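Conserved hypothetical protein (Agrobacterium tumefaciens, PDB 2FEX) is of unknown function but belongs to the DJ-1/PfpI family, whose members include chaperones, proteases and glyoxalases. Local coordinates at residues A[116-120]-A[142-146]. Sequence-based numbering, arbitrary orientation.
Sequences VAHTG and PRAVS
The flat groups that meet V145 are peptide units, and the one between A117 and H118 carries the methyl CG1 of V145, 3.5 Å from A117 O and equally close to A117 C. The one aromatic side chain of the two segments, the imidazole of H118, starts away from V145 and turns back on its own loop: ND1 donates to V116 O at 2.8 Å, the acceptor lying almost in the ring plane at the edge and the N-H...O angle being 161°. That bond and a second one between NE2 and the hydroxyl of Y132 hold the ring at two edges, while the rings of Y132, steeply inclined, and H126, much closer to parallel, pack against it.

A branched side chain can bridge consecutive residues of a neighbouring stretch of the same chain, and V145 is a clear case. CG1 lies anti to its backbone N (chi1 171°) and reaches A117, whose CB is 4.0 Å from it; CG2 meets T119 instead, and CB of V145 packs against CA and C of H118. In the DJ-1/PfpI fold the valine opens strand 145-147, the outermost on its side of the central sheet within the chain, antiparallel to strand 150-153, and the contact fastens the loop between helices 102-109 and 123-127 over that margin.

T119 offers its methyl rather than its hydroxyl: CG2 stands 3.8 Å from CG2 of V145, the two side chains crossing at a slant, and it also approaches R143 O at 3.9 Å. With OG1 opposite the backbone N (chi1 -169°), the hydroxyl is left to bond R139 O. The guanidinium of R143 runs the other way, to R188 O of the second subunit.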
ATOM      1  N   VAL A 116       5.903  -0.011  27.709  1.00 21.28           N
ATOM      2  CA  VAL A 116       4.815  -0.754  27.078  1.00 19.62           C
ATOM      3  C   VAL A 116       5.354  -1.897  26.261  1.00 18.75           C
ATOM      4  O   VAL A 116       6.468  -1.815  25.717  1.00 19.08           O
ATOM      5  CB  VAL A 116       3.936   0.139  26.162  1.00 18.58           C
ATOM      6  CG1 VAL A 116       3.197   1.185  27.042  1.00 21.82           C
ATOM      7  CG2 VAL A 116       4.781   0.812  25.060  1.00 17.09           C
ATOM      8  N   ALA A 117       4.534  -2.936  26.124  1.00 18.13           N
ATOM      9  CA  ALA A 117       4.867  -4.049  25.237  1.00 17.06           C
ATOM     10  C   ALA A 117       4.873  -3.494  23.804  1.00 16.47           C
ATOM     11  O   ALA A 117       4.053  -2.622  23.463  1.00 16.38           O
ATOM     12  CB  ALA A 117       3.854  -5.190  25.388  1.00 19.70           C
ATOM     13  N   HIS A 118       5.813  -3.979  22.988  1.00 14.68           N
ATOM     14  CA  HIS A 118       5.962  -3.445  21.607  1.00 14.85           C
ATOM     15  C   HIS A 118       6.795  -4.423  20.778  1.00 14.39           C
ATOM     16  O   HIS A 118       7.322  -5.405  21.300  1.00 15.35           O
ATOM     17  CB  HIS A 118       6.685  -2.104  21.646  1.00 13.97           C
ATOM     18  CG  HIS A 118       8.059  -2.192  22.265  1.00 13.27           C
ATOM     19  ND1 HIS A 118       8.293  -2.016  23.617  1.00 17.10           N
ATOM     20  CD2 HIS A 118       9.252  -2.506  21.709  1.00 15.18           C
ATOM     21  CE1 HIS A 118       9.574  -2.250  23.875  1.00 17.28           C
ATOM     22  NE2 HIS A 118      10.178  -2.563  22.734  1.00 16.46           N
ATOM     23  N   THR A 119       6.880  -4.151  19.474  1.00 14.02           N
ATOM     24  CA  THR A 119       7.753  -4.910  18.614  1.00 14.09           C
ATOM     25  C   THR A 119       8.335  -3.912  17.584  1.00 13.54           C
ATOM     26  O   THR A 119       8.290  -2.675  17.790  1.00 14.28           O
ATOM     27  CB  THR A 119       7.024  -6.103  17.953  1.00 14.56           C
ATOM     28  OG1 THR A 119       7.965  -6.988  17.303  1.00 14.87           O
ATOM     29  CG2 THR A 119       5.923  -5.609  16.959  1.00 14.55           C
ATOM     30  N   GLY A 120       8.963  -4.466  16.554  1.00 13.31           N
ATOM     31  CA  GLY A 120       9.676  -3.607  15.573  1.00 13.75           C
ATOM     32  C   GLY A 120      10.220  -4.525  14.501  1.00 13.35           C
ATOM     33  O   GLY A 120       9.879  -5.751  14.421  1.00 13.41           O
ATOM     34  N   PRO A 142       5.815 -12.109  14.789  1.00 17.56           N
ATOM     35  CA  PRO A 142       5.551 -11.489  13.480  1.00 15.89           C
ATOM     36  C   PRO A 142       4.435 -10.452  13.451  1.00 15.73           C
ATOM     37  O   PRO A 142       4.430  -9.610  12.548  1.00 16.57           O
ATOM     38  CB  PRO A 142       5.185 -12.675  12.558  1.00 16.88           C
ATOM     39  CG  PRO A 142       4.711 -13.761  13.532  1.00 18.00           C
ATOM     40  CD  PRO A 142       5.431 -13.539  14.823  1.00 17.61           C
ATOM     41  N   ARG A 143       3.487 -10.532  14.376  1.00 17.26           N
ATOM     42  CA  ARG A 143       2.296  -9.631  14.276  1.00 16.37           C
ATOM     43  C   ARG A 143       2.495  -8.367  15.106  1.00 16.34           C
ATOM     44  O   ARG A 143       3.250  -8.351  16.090  1.00 16.41           O
ATOM     45  CB  ARG A 143       1.010 -10.338  14.706  1.00 16.99           C
ATOM     46  CG  ARG A 143       0.641 -11.518  13.742  1.00 19.06           C
ATOM     47  CD  ARG A 143      -0.574 -12.198  14.285  1.00 23.59           C
ATOM     48  NE  ARG A 143      -0.845 -13.392  13.503  1.00 29.17           N
ATOM     49  CZ  ARG A 143      -2.063 -13.860  13.277  1.00 37.50           C
ATOM     50  NH1 ARG A 143      -3.119 -13.228  13.793  1.00 40.03           N
ATOM     51  NH2 ARG A 143      -2.218 -14.948  12.524  1.00 38.20           N
ATOM     52  N   ALA A 144       1.767  -7.304  14.724  1.00 14.69           N
ATOM     53  CA  ALA A 144       1.769  -6.039  15.478  1.00 14.74           C
ATOM     54  C   ALA A 144       1.442  -6.243  16.950  1.00 14.33           C
ATOM     55  O   ALA A 144       0.682  -7.195  17.332  1.00 16.02           O
ATOM     56  CB  ALA A 144       0.725  -5.085  14.897  1.00 14.88           C
ATOM     57  N   VAL A 145       1.958  -5.342  17.767  1.00 13.66           N
ATOM     58  CA  VAL A 145       1.676  -5.335  19.196  1.00 15.21           C
ATOM     59  C   VAL A 145       0.945  -4.038  19.570  1.00 15.62           C
ATOM     60  O   VAL A 145       1.225  -2.943  19.018  1.00 16.23           O
ATOM     61  CB  VAL A 145       2.974  -5.447  19.959  1.00 14.77           C
ATOM     62  CG1 VAL A 145       2.780  -5.210  21.515  1.00 18.41           C
ATOM     63  CG2 VAL A 145       3.624  -6.791  19.726  1.00 17.67           C
ATOM     64  N   SER A 146      -0.034  -4.186  20.458  1.00 16.87           N
ATOM     65  CA  SER A 146      -0.748  -3.027  21.011  1.00 16.89           C
ATOM     66  C   SER A 146      -0.728  -3.078  22.536  1.00 18.03           C
ATOM     67  O   SER A 146      -1.218  -4.069  23.148  1.00 18.10           O
ATOM     68  CB  SER A 146      -2.191  -3.031  20.527  1.00 17.79           C
ATOM     69  OG  SER A 146      -2.849  -1.875  21.021  1.00 19.03           O
TER